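Local structure of 4-alpha-glucanotransferase (Corynebacterium glutamicum, 5B68) at residues 11-16 / 59-64; 196-201 / 241-246; 251-256 / 360-365. The protein belongs to the amylomaltases, also called disproportionating enzymes, and combines an N-terminal beta-sandwich domain with a TIM-barrel-type domain. One frame throughout, in Å; residues are numbered along the deposited sequence.

In the fold
From the N terminus, contact 1 comes first: it closes a loop of 42 residues by setting the end of helix 5-13 against helix 54-69, before the strands of the mixed sheet begin. Contact 2 closes the next loop, tying the start of helix 198-209, which links barrel strands 177-182 and 215-218, to the loop that follows strand 215-218. Contact 3 joins a later part of that loop to helix 349-376, which leads into strand 382-387. The three loops follow in series, neither nested nor crossed. Contacts 2 and 3 touch, Asn199 ND2 lying 2.8 Å from Asp252 OD2, whereas the centre of contact 1 is about 44 Å and 50 Å from theirs.

Contact 1. Residues 11-16 / 59-64. With SO4 (sulfate ion), chain G.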
loop_
_atom_site.group_PDB
_atom_site.type_symbol
_atom_site.label_atom_id
_atom_site.label_comp_id
_atom_site.label_asym_id
_atom_site.label_seq_id
_atom_site.Cartn_x
_atom_site.Cartn_y
_atom_site.Cartn_z
ATOM N N ALA A 11 9.793 23.949 14.491
ATOM C CA ALA A 11 9.596 23.064 13.353
ATOM C C ALA A 11 10.643 21.936 13.320
ATOM O O ALA A 11 10.254 20.770 13.117
ATOM C CB ALA A 11 9.676 23.891 12.041
ATOM N N ASP A 12 11.925 22.242 13.502
ATOM C CA ASP A 12 12.966 21.219 13.550
ATOM C C ASP A 12 12.728 20.155 14.604
ATOM O O ASP A 12 12.942 18.979 14.331
ATOM C CB ASP A 12 14.365 21.798 13.824
ATOM C CG ASP A 12 14.896 22.617 12.684
ATOM O OD1 ASP A 12 14.381 22.594 11.543
ATOM O OD2 ASP A 12 15.813 23.391 12.988
ATOM N N LEU A 13 12.269 20.546 15.792
ATOM C CA LEU A 13 12.065 19.545 16.901
ATOM C C LEU A 13 10.933 18.553 16.574
ATOM O O LEU A 13 10.929 17.395 17.011
ATOM C CB LEU A 13 11.715 20.251 18.195
ATOM C CG LEU A 13 12.851 21.108 18.775
ATOM C CD1 LEU A 13 12.255 21.897 19.925
ATOM C CD2 LEU A 13 14.069 20.298 19.178
ATOM N N TYR A 14 9.974 19.028 15.792
ATOM C CA TYR A 14 8.847 18.195 15.326
ATOM C C TYR A 14 8.987 17.595 13.950
ATOM O O TYR A 14 8.085 16.941 13.482
ATOM C CB TYR A 14 7.569 19.024 15.448
ATOM C CG TYR A 14 7.122 19.148 16.874
ATOM C CD1 TYR A 14 6.369 18.131 17.482
ATOM C CD2 TYR A 14 7.473 20.268 17.650
ATOM C CE1 TYR A 14 5.991 18.239 18.793
ATOM C CE2 TYR A 14 7.063 20.387 18.950
ATOM C CZ TYR A 14 6.327 19.374 19.517
ATOM O OH TYR A 14 5.939 19.542 20.825
ATOM N N GLY A 15 10.142 17.786 13.311
ATOM C CA GLY A 15 10.383 17.226 12.014
ATOM C C GLY A 15 9.565 17.826 10.885
ATOM O O GLY A 15 9.290 17.132 9.886
ATOM N N VAL A 16 9.278 19.122 10.967
ATOM C CA VAL A 16 8.479 19.775 9.977
ATOM C C VAL A 16 9.452 20.550 9.136
ATOM O O VAL A 16 10.224 21.364 9.668
ATOM C CB VAL A 16 7.445 20.698 10.591
ATOM C CG1 VAL A 16 6.623 21.387 9.485
ATOM C CG2 VAL A 16 6.538 19.920 11.545
ATOM N N ARG A 59 8.006 29.123 24.505
ATOM C CA ARG A 59 7.481 28.268 25.539
ATOM C C ARG A 59 7.219 26.845 24.986
ATOM O O ARG A 59 7.374 25.872 25.726
ATOM C CB ARG A 59 6.235 28.871 26.134
ATOM C CG ARG A 59 5.495 28.001 27.134
ATOM C CD ARG A 59 4.206 28.656 27.659
ATOM N NE ARG A 59 3.496 27.701 28.522
ATOM C CZ ARG A 59 2.537 26.869 28.130
ATOM N NH1 ARG A 59 2.100 26.866 26.881
ATOM N NH2 ARG A 59 1.999 26.026 29.014
ATOM N N GLN A 60 6.785 26.734 23.737
ATOM C CA GLN A 60 6.651 25.379 23.136
ATOM C C GLN A 60 8.013 24.696 22.948
ATOM O O GLN A 60 8.093 23.492 23.085
ATOM C CB GLN A 60 5.835 25.407 21.873
ATOM C CG GLN A 60 4.356 25.669 22.108
ATOM C CD GLN A 60 3.710 24.658 23.020
ATOM O OE1 GLN A 60 3.911 23.449 22.878
ATOM N NE2 GLN A 60 2.979 25.133 24.025
ATOM N N ILE A 61 9.062 25.461 22.619
ATOM C CA ILE A 61 10.410 24.878 22.581
ATOM C C ILE A 61 10.781 24.288 23.946
ATOM O O ILE A 61 11.184 23.139 24.057
ATOM C CB ILE A 61 11.413 25.887 22.070
ATOM C CG1 ILE A 61 11.076 26.186 20.600
ATOM C CG2 ILE A 61 12.842 25.406 22.198
ATOM C CD1 ILE A 61 11.711 27.428 20.034
ATOM N N ALA A 62 10.697 25.102 24.996
ATOM C CA ALA A 62 11.048 24.656 26.318
ATOM C C ALA A 62 10.207 23.468 26.783
ATOM O O ALA A 62 10.762 22.551 27.377
ATOM C CB ALA A 62 10.971 25.815 27.349
ATOM N N LEU A 63 8.899 23.475 26.489
ATOM C CA LEU A 63 8.035 22.363 26.841
ATOM C C LEU A 63 8.445 21.065 26.106
ATOM O O LEU A 63 8.391 19.991 26.712
ATOM C CB LEU A 63 6.550 22.624 26.624
ATOM C CG LEU A 63 5.939 23.499 27.745
ATOM C CD1 LEU A 63 4.644 24.137 27.249
ATOM C CD2 LEU A 63 5.669 22.725 29.054
ATOM N N PHE A 64 8.888 21.197 24.853
ATOM C CA PHE A 64 9.369 20.003 24.124
ATOM C C PHE A 64 10.580 19.394 24.878
ATOM O O PHE A 64 10.593 18.196 25.153
ATOM C CB PHE A 64 9.774 20.357 22.699
ATOM C CG PHE A 64 10.239 19.181 21.916
ATOM C CD1 PHE A 64 9.304 18.375 21.290
ATOM C CD2 PHE A 64 11.606 18.774 21.943
ATOM C CE1 PHE A 64 9.718 17.266 20.564
ATOM C CE2 PHE A 64 12.008 17.646 21.229
ATOM C CZ PHE A 64 11.054 16.888 20.598
HETATM S S SO4 G . 0.603 22.955 26.351
HETATM O O1 SO4 G . 1.349 22.002 25.499
HETATM O O2 SO4 G . 0.972 22.715 27.782
HETATM O O3 SO4 G . 0.977 24.347 26.038
HETATM O O4 SO4 G . -0.834 22.610 26.052
HETATM O O HOH W 1 6.009 21.779 22.301
#
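Leu13, in the last turn of helix 5-13, lies over the ring of Phe64 from helix 54-69. Its CB stands 3.9 Å from the Phe64 ring centroid and only 8° off the ring normal, a CH-pi contact near the centre of the face. Both methyl groups follow the same ring, CD1 coming within 3.8 Å of Phe64 CD2, and Leu13 CD1 also reaches Ile61 CG2 at 4.2 Å. Phe64 can serve Leu13 in this way because its CG is anti to the backbone N (chi1 -179°), which sends the ring out toward the end of the shorter helix.

Tyr14 meets that ring differently. An edge of Phe64 points at the Tyr14 face in a T-shaped pair, with centroids 5.1 Å apart and planes at 69°, while Tyr14 OH lies at the edge of Phe64, near its plane. Tyr14 OH donates to a water at 2.7 Å, and this water donates in turn to Gln60 O and Gln60 OE1. Gln60 NE2 donates to a sulfate, probably a crystallisation component, 2.9 Å from sulfate O3; Arg59 NH1 bonds the same oxygen. The water at Gln60 OE1 and the sulfate at Gln60 NE2 together would hold the rotation of the amide.

Gly15 has a positive phi, and two bonds run back into the last turn, among them Val16 N to Ala11 O at 2.9 Å. This is a Schellman motif at the end of helix 5-13, where Leu13 and Tyr14 pack on Phe64 of a second helix.

Contact 2. Residues 196-201 / 241-246; sequences GDFNDL and RFINPI
The ring of Phe198 and the branched side chain of Ile243 cross obliquely, and they meet at one point. Phe198 CZ, the far end of the ring, lies 3.7 Å from Ile243 CG2, which sits at the ring edge, near its plane; the next ring atom, CE1, is 4.2 Å from the same methyl. The contact is thus end-on rather than over a face. Two torsions bring it about: Phe198 CG is anti to its carbonyl carbon (chi1 -60°), which swings the ring toward the 241-246 loop, while the CG2 branch of Ile243 is anti to its own backbone N. Asn244 O is 4.1 Å from Phe198 CZ.

Each partner is set in place by its own backbone. Phe198 is the first residue of helix 198-209, whose start is a capping box: Asp200 N donates to Asp197 OD1 at 3.0 Å and 169°, and Asp197 N returns a bond to Asp200 OD2, also 3.0 Å. Arg249 is salt-bridged to the other oxygen of each carboxylate, Asp197 OD2 and Asp200 OD1. On the opposing side an Asx turn shapes the chain after Ile243. Asn244 OD1 accepts from Ile246 N at 3.0 Å, the donor standing 42° out of the carbonyl plane, and Pro245, between them, begins a short 3-10 segment. Met221 and Leu367 also touch Phe198.

Across the two segments the chemistry is therefore essentially apolar and buried, with no hydrogen bond between them; the hydrogen bonds of the cap and the Asx turn stay within their own segments, and the salt bridges go to Arg249. The position of the ring is probably set by the cap and Asx turn together with the neighbours that touch it, and the paired carboxylates of the cap probably owe part of their stability to the positive charge of Arg249.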
loop_
_atom_site.group_PDB
_atom_site.type_symbol
_atom_site.label_atom_id
_atom_site.label_comp_id
_atom_site.label_asym_id
_atom_site.label_seq_id
_atom_site.Cartn_x
_atom_site.Cartn_y
_atom_site.Cartn_z
ATOM N N GLY A 196 -14.489 -9.545 -10.451
ATOM C CA GLY A 196 -13.670 -10.662 -9.922
ATOM C C GLY A 196 -13.746 -10.744 -8.402
ATOM O O GLY A 196 -13.929 -9.688 -7.721
ATOM N N ASP A 197 -13.566 -11.930 -7.898
ATOM C CA ASP A 197 -13.705 -12.248 -6.479
ATOM C C ASP A 197 -12.551 -13.127 -6.036
ATOM O O ASP A 197 -11.606 -13.359 -6.829
ATOM C CB ASP A 197 -15.115 -12.847 -6.230
ATOM C CG ASP A 197 -15.375 -14.164 -6.977
ATOM O OD1 ASP A 197 -14.442 -14.992 -7.111
ATOM O OD2 ASP A 197 -16.525 -14.414 -7.418
ATOM N N PHE A 198 -12.562 -13.581 -4.782
ATOM C CA PHE A 198 -11.381 -14.361 -4.261
ATOM C C PHE A 198 -11.228 -15.686 -5.005
ATOM O O PHE A 198 -10.133 -16.242 -5.101
ATOM C CB PHE A 198 -11.485 -14.677 -2.725
ATOM C CG PHE A 198 -11.560 -13.430 -1.857
ATOM C CD1 PHE A 198 -10.541 -12.506 -1.862
ATOM C CD2 PHE A 198 -12.599 -13.261 -0.965
ATOM C CE1 PHE A 198 -10.567 -11.402 -1.019
ATOM C CE2 PHE A 198 -12.633 -12.168 -0.110
ATOM C CZ PHE A 198 -11.638 -11.209 -0.181
ATOM N N ASN A 199 -12.342 -16.275 -5.465
ATOM C CA ASN A 199 -12.239 -17.474 -6.251
ATOM C C ASN A 199 -11.506 -17.224 -7.528
ATOM O O ASN A 199 -10.569 -17.940 -7.880
ATOM C CB ASN A 199 -13.642 -18.055 -6.531
ATOM C CG ASN A 199 -13.592 -19.397 -7.232
ATOM O OD1 ASN A 199 -13.153 -19.495 -8.364
ATOM N ND2 ASN A 199 -14.038 -20.436 -6.548
ATOM N N ASP A 200 -11.931 -16.161 -8.203
ATOM C CA ASP A 200 -11.243 -15.723 -9.398
ATOM C C ASP A 200 -9.753 -15.464 -9.210
ATOM O O ASP A 200 -8.959 -15.742 -10.106
ATOM C CB ASP A 200 -11.877 -14.488 -10.032
ATOM C CG ASP A 200 -13.354 -14.696 -10.389
ATOM O OD1 ASP A 200 -13.642 -15.697 -11.014
ATOM O OD2 ASP A 200 -14.206 -13.810 -10.083
ATOM N N LEU A 201 -9.405 -14.881 -8.070
ATOM C CA LEU A 201 -7.993 -14.636 -7.694
ATOM C C LEU A 201 -7.187 -15.918 -7.741
ATOM O O LEU A 201 -6.085 -16.016 -8.368
ATOM C CB LEU A 201 -7.916 -13.975 -6.313
ATOM C CG LEU A 201 -6.523 -13.691 -5.740
ATOM C CD1 LEU A 201 -5.809 -12.749 -6.666
ATOM C CD2 LEU A 201 -6.663 -13.107 -4.355
ATOM N N ARG A 241 -6.014 -2.257 7.005
ATOM C CA ARG A 241 -5.832 -3.528 7.660
ATOM C C ARG A 241 -6.833 -4.568 7.162
ATOM O O ARG A 241 -6.463 -5.614 6.732
ATOM C CB ARG A 241 -6.015 -3.372 9.144
ATOM C CG ARG A 241 -5.809 -4.646 9.933
ATOM C CD ARG A 241 -5.750 -4.505 11.435
ATOM N NE ARG A 241 -5.853 -5.795 12.045
ATOM C CZ ARG A 241 -5.956 -6.002 13.361
ATOM N NH1 ARG A 241 -6.183 -7.231 13.781
ATOM N NH2 ARG A 241 -5.865 -4.980 14.255
ATOM N N PHE A 242 -8.103 -4.248 7.292
ATOM C CA PHE A 242 -9.149 -5.178 6.952
ATOM C C PHE A 242 -9.485 -5.218 5.476
ATOM O O PHE A 242 -9.076 -4.371 4.737
ATOM C CB PHE A 242 -10.347 -4.954 7.850
ATOM C CG PHE A 242 -9.993 -5.081 9.284
ATOM C CD1 PHE A 242 -9.825 -6.312 9.838
ATOM C CD2 PHE A 242 -9.735 -3.970 10.034
ATOM C CE1 PHE A 242 -9.461 -6.440 11.148
ATOM C CE2 PHE A 242 -9.366 -4.085 11.343
ATOM C CZ PHE A 242 -9.233 -5.323 11.898
ATOM N N ILE A 243 -10.214 -6.250 5.082
ATOM C CA ILE A 243 -10.355 -6.633 3.668
ATOM C C ILE A 243 -11.760 -6.350 3.154
ATOM O O ILE A 243 -12.739 -6.505 3.903
ATOM C CB ILE A 243 -10.093 -8.127 3.519
ATOM C CG1 ILE A 243 -8.735 -8.548 4.127
ATOM C CG2 ILE A 243 -10.225 -8.610 2.075
ATOM C CD1 ILE A 243 -7.541 -7.896 3.510
ATOM N N ASN A 244 -11.865 -5.979 1.871
ATOM C CA ASN A 244 -13.160 -5.580 1.279
ATOM C C ASN A 244 -14.008 -6.864 1.073
ATOM O O ASN A 244 -13.677 -7.708 0.282
ATOM C CB ASN A 244 -12.941 -4.869 -0.055
ATOM C CG ASN A 244 -14.160 -4.153 -0.532
ATOM O OD1 ASN A 244 -15.261 -4.535 -0.172
ATOM N ND2 ASN A 244 -13.986 -3.104 -1.321
ATOM N N PRO A 245 -15.118 -7.021 1.823
ATOM C CA PRO A 245 -15.994 -8.148 1.603
ATOM C C PRO A 245 -16.702 -8.230 0.246
ATOM O O PRO A 245 -17.240 -9.276 -0.023
ATOM C CB PRO A 245 -17.021 -8.056 2.790
ATOM C CG PRO A 245 -16.412 -7.052 3.729
ATOM C CD PRO A 245 -15.688 -6.086 2.823
ATOM N N ILE A 246 -16.605 -7.211 -0.599
ATOM C CA ILE A 246 -17.136 -7.277 -1.964
ATOM C C ILE A 246 -16.583 -8.416 -2.792
ATOM O O ILE A 246 -17.234 -8.862 -3.763
ATOM C CB ILE A 246 -16.981 -5.991 -2.689
ATOM C CG1 ILE A 246 -18.095 -5.849 -3.761
ATOM C CG2 ILE A 246 -15.578 -5.743 -3.259
ATOM C CD1 ILE A 246 -17.993 -4.522 -4.460
#

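Contact 3. Residues 251-256 / 360-365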
loop_
_atom_site.group_PDB
_atom_site.type_symbol
_atom_site.label_atom_id
_atom_site.label_comp_id
_atom_site.label_asym_id
_atom_site.label_seq_id
_atom_site.Cartn_x
_atom_site.Cartn_y
_atom_site.Cartn_z
ATOM N N GLU A 251 -21.109 -18.339 -2.868
ATOM C CA GLU A 251 -21.301 -19.769 -3.125
ATOM C C GLU A 251 -20.182 -20.672 -2.601
ATOM O O GLU A 251 -20.413 -21.853 -2.378
ATOM C CB GLU A 251 -21.576 -20.070 -4.626
ATOM C CG GLU A 251 -22.775 -19.340 -5.228
ATOM C CD GLU A 251 -22.453 -18.010 -5.867
ATOM O OE1 GLU A 251 -21.353 -17.386 -5.573
ATOM O OE2 GLU A 251 -23.302 -17.567 -6.670
ATOM N N ASP A 252 -18.984 -20.120 -2.359
ATOM C CA ASP A 252 -17.895 -20.920 -1.765
ATOM C C ASP A 252 -17.921 -21.011 -0.237
ATOM O O ASP A 252 -17.143 -21.778 0.370
ATOM C CB ASP A 252 -16.522 -20.289 -2.171
ATOM C CG ASP A 252 -16.194 -20.456 -3.636
ATOM O OD1 ASP A 252 -16.915 -21.182 -4.361
ATOM O OD2 ASP A 252 -15.226 -19.829 -4.092
ATOM N N ILE A 253 -18.837 -20.296 0.413
ATOM C CA ILE A 253 -18.880 -20.366 1.861
ATOM C C ILE A 253 -19.476 -21.754 2.250
ATOM O O ILE A 253 -20.561 -22.084 1.783
ATOM C CB ILE A 253 -19.712 -19.221 2.466
ATOM C CG1 ILE A 253 -19.253 -17.809 2.047
ATOM C CG2 ILE A 253 -19.714 -19.365 3.995
ATOM C CD1 ILE A 253 -20.304 -16.709 2.219
ATOM N N PRO A 254 -18.816 -22.547 3.099
ATOM C CA PRO A 254 -19.392 -23.865 3.385
ATOM C C PRO A 254 -20.860 -23.814 3.870
ATOM O O PRO A 254 -21.650 -24.661 3.465
ATOM C CB PRO A 254 -18.491 -24.416 4.490
ATOM C CG PRO A 254 -17.145 -23.855 4.126
ATOM C CD PRO A 254 -17.440 -22.452 3.654
ATOM N N GLU A 255 -21.222 -22.797 4.632
ATOM C CA GLU A 255 -22.585 -22.719 5.200
ATOM C C GLU A 255 -23.633 -22.310 4.145
ATOM O O GLU A 255 -24.853 -22.445 4.396
ATOM C CB GLU A 255 -22.648 -21.768 6.416
ATOM C CG GLU A 255 -21.989 -22.289 7.704
ATOM C CD GLU A 255 -20.473 -22.313 7.605
ATOM O OE1 GLU A 255 -19.933 -21.413 6.905
ATOM O OE2 GLU A 255 -19.808 -23.215 8.160
ATOM N N PHE A 256 -23.192 -21.817 2.974
ATOM C CA PHE A 256 -24.075 -21.518 1.841
ATOM C C PHE A 256 -24.974 -22.723 1.533
ATOM O O PHE A 256 -26.190 -22.587 1.251
ATOM C CB PHE A 256 -23.265 -21.206 0.580
ATOM C CG PHE A 256 -24.105 -21.004 -0.655
ATOM C CD1 PHE A 256 -24.656 -19.782 -0.922
ATOM C CD2 PHE A 256 -24.335 -22.055 -1.530
ATOM C CE1 PHE A 256 -25.439 -19.596 -2.046
ATOM C CE2 PHE A 256 -25.118 -21.873 -2.658
ATOM C CZ PHE A 256 -25.673 -20.645 -2.906
ATOM N N GLN A 360 -14.938 -10.549 7.848
ATOM C CA GLN A 360 -13.469 -10.621 7.828
ATOM C C GLN A 360 -12.943 -12.018 7.897
ATOM O O GLN A 360 -11.932 -12.311 7.255
ATOM C CB GLN A 360 -12.881 -9.698 8.912
ATOM C CG GLN A 360 -13.187 -8.253 8.673
ATOM C CD GLN A 360 -12.632 -7.811 7.361
ATOM O OE1 GLN A 360 -11.425 -7.984 7.092
ATOM N NE2 GLN A 360 -13.464 -7.215 6.538
ATOM N N TRP A 361 -13.569 -12.906 8.672
ATOM C CA TRP A 361 -13.140 -14.299 8.780
ATOM C C TRP A 361 -13.299 -15.003 7.389
ATOM O O TRP A 361 -12.389 -15.737 6.930
ATOM C CB TRP A 361 -13.958 -15.049 9.891
ATOM C CG TRP A 361 -13.713 -16.477 9.953
ATOM C CD1 TRP A 361 -12.524 -17.132 10.203
ATOM C CD2 TRP A 361 -14.695 -17.509 9.800
ATOM N NE1 TRP A 361 -12.698 -18.473 10.196
ATOM C CE2 TRP A 361 -14.037 -18.736 10.007
ATOM C CE3 TRP A 361 -16.075 -17.499 9.527
ATOM C CZ2 TRP A 361 -14.704 -19.967 9.894
ATOM C CZ3 TRP A 361 -16.738 -18.714 9.496
ATOM C CH2 TRP A 361 -16.045 -19.918 9.618
ATOM N N LEU A 362 -14.387 -14.684 6.692
ATOM C CA LEU A 362 -14.642 -15.245 5.379
ATOM C C LEU A 362 -13.569 -14.729 4.414
ATOM O O LEU A 362 -13.070 -15.528 3.565
ATOM C CB LEU A 362 -16.011 -14.819 4.842
ATOM C CG LEU A 362 -17.202 -15.394 5.691
ATOM C CD1 LEU A 362 -18.422 -14.829 5.036
ATOM C CD2 LEU A 362 -17.308 -16.887 5.793
ATOM N N CYS A 363 -13.285 -13.437 4.487
ATOM C CA CYS A 363 -12.249 -12.848 3.591
ATOM C C CYS A 363 -10.923 -13.564 3.888
ATOM O O CYS A 363 -10.161 -13.942 2.966
ATOM C CB CYS A 363 -12.093 -11.366 3.820
ATOM S SG CYS A 363 -13.408 -10.344 3.216
ATOM N N ASP A 364 -10.614 -13.766 5.175
ATOM C CA ASP A 364 -9.389 -14.471 5.565
ATOM C C ASP A 364 -9.302 -15.858 4.947
ATOM O O ASP A 364 -8.256 -16.254 4.385
ATOM C CB ASP A 364 -9.262 -14.560 7.107
ATOM C CG ASP A 364 -7.993 -15.293 7.560
ATOM O OD1 ASP A 364 -6.961 -14.622 7.687
ATOM O OD2 ASP A 364 -7.964 -16.497 7.721
ATOM N N GLU A 365 -10.349 -16.657 5.099
ATOM C CA GLU A 365 -10.252 -18.006 4.597
ATOM C C GLU A 365 -10.283 -18.070 3.046
ATOM O O GLU A 365 -9.675 -18.984 2.499
ATOM C CB GLU A 365 -11.300 -18.940 5.244
ATOM C CG GLU A 365 -12.720 -18.724 4.801
ATOM C CD GLU A 365 -13.729 -19.696 5.508
ATOM O OE1 GLU A 365 -14.969 -19.557 5.320
ATOM O OE2 GLU A 365 -13.251 -20.585 6.261
#
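Glu365 OE2 is salt-bridged to Arg309 NH1, while OE1 of the same carboxylate lies 4.2 Å from Pro254 CD across the contact. The setting is the long excursion between barrel strands 215-218 and 382-387 of the TIM-barrel-type domain, where a loop with two short 3-10 segments leans on helix 349-376, the last helix before the second of those strands. Arg309 also takes Glu255 OE2 at its NE, so that one guanidinium bridges both segments. That probably offsets the repulsion expected between Glu255 OE1 and Glu365 OE1, which are 5.5 Å apart.

Glu365 arrives there with CG placed between its backbone N and carbonyl carbon (chi1 72°) and the chain extended beyond. This carries OE2 over one face of the Trp361 ring, 3.9 Å above its plane and offset toward the rim.

Beside these polar groups the contact is apolar. Ile253 and Leu362, whose CA atoms are 7.5 Å apart, bring their side chains together at about a right angle. Leu297 from helix 286-301 touches both of them, so three parts of the excursion meet here. The Ile253 backbone is committed as well, its O accepting from Phe256 N at 2.9 Å. Two methyl pairs make the join: Ile253 CD1 lies 3.9 Å from Leu362 CD1, and Ile253 CG2 lies 3.9 Å from Leu362 CD2.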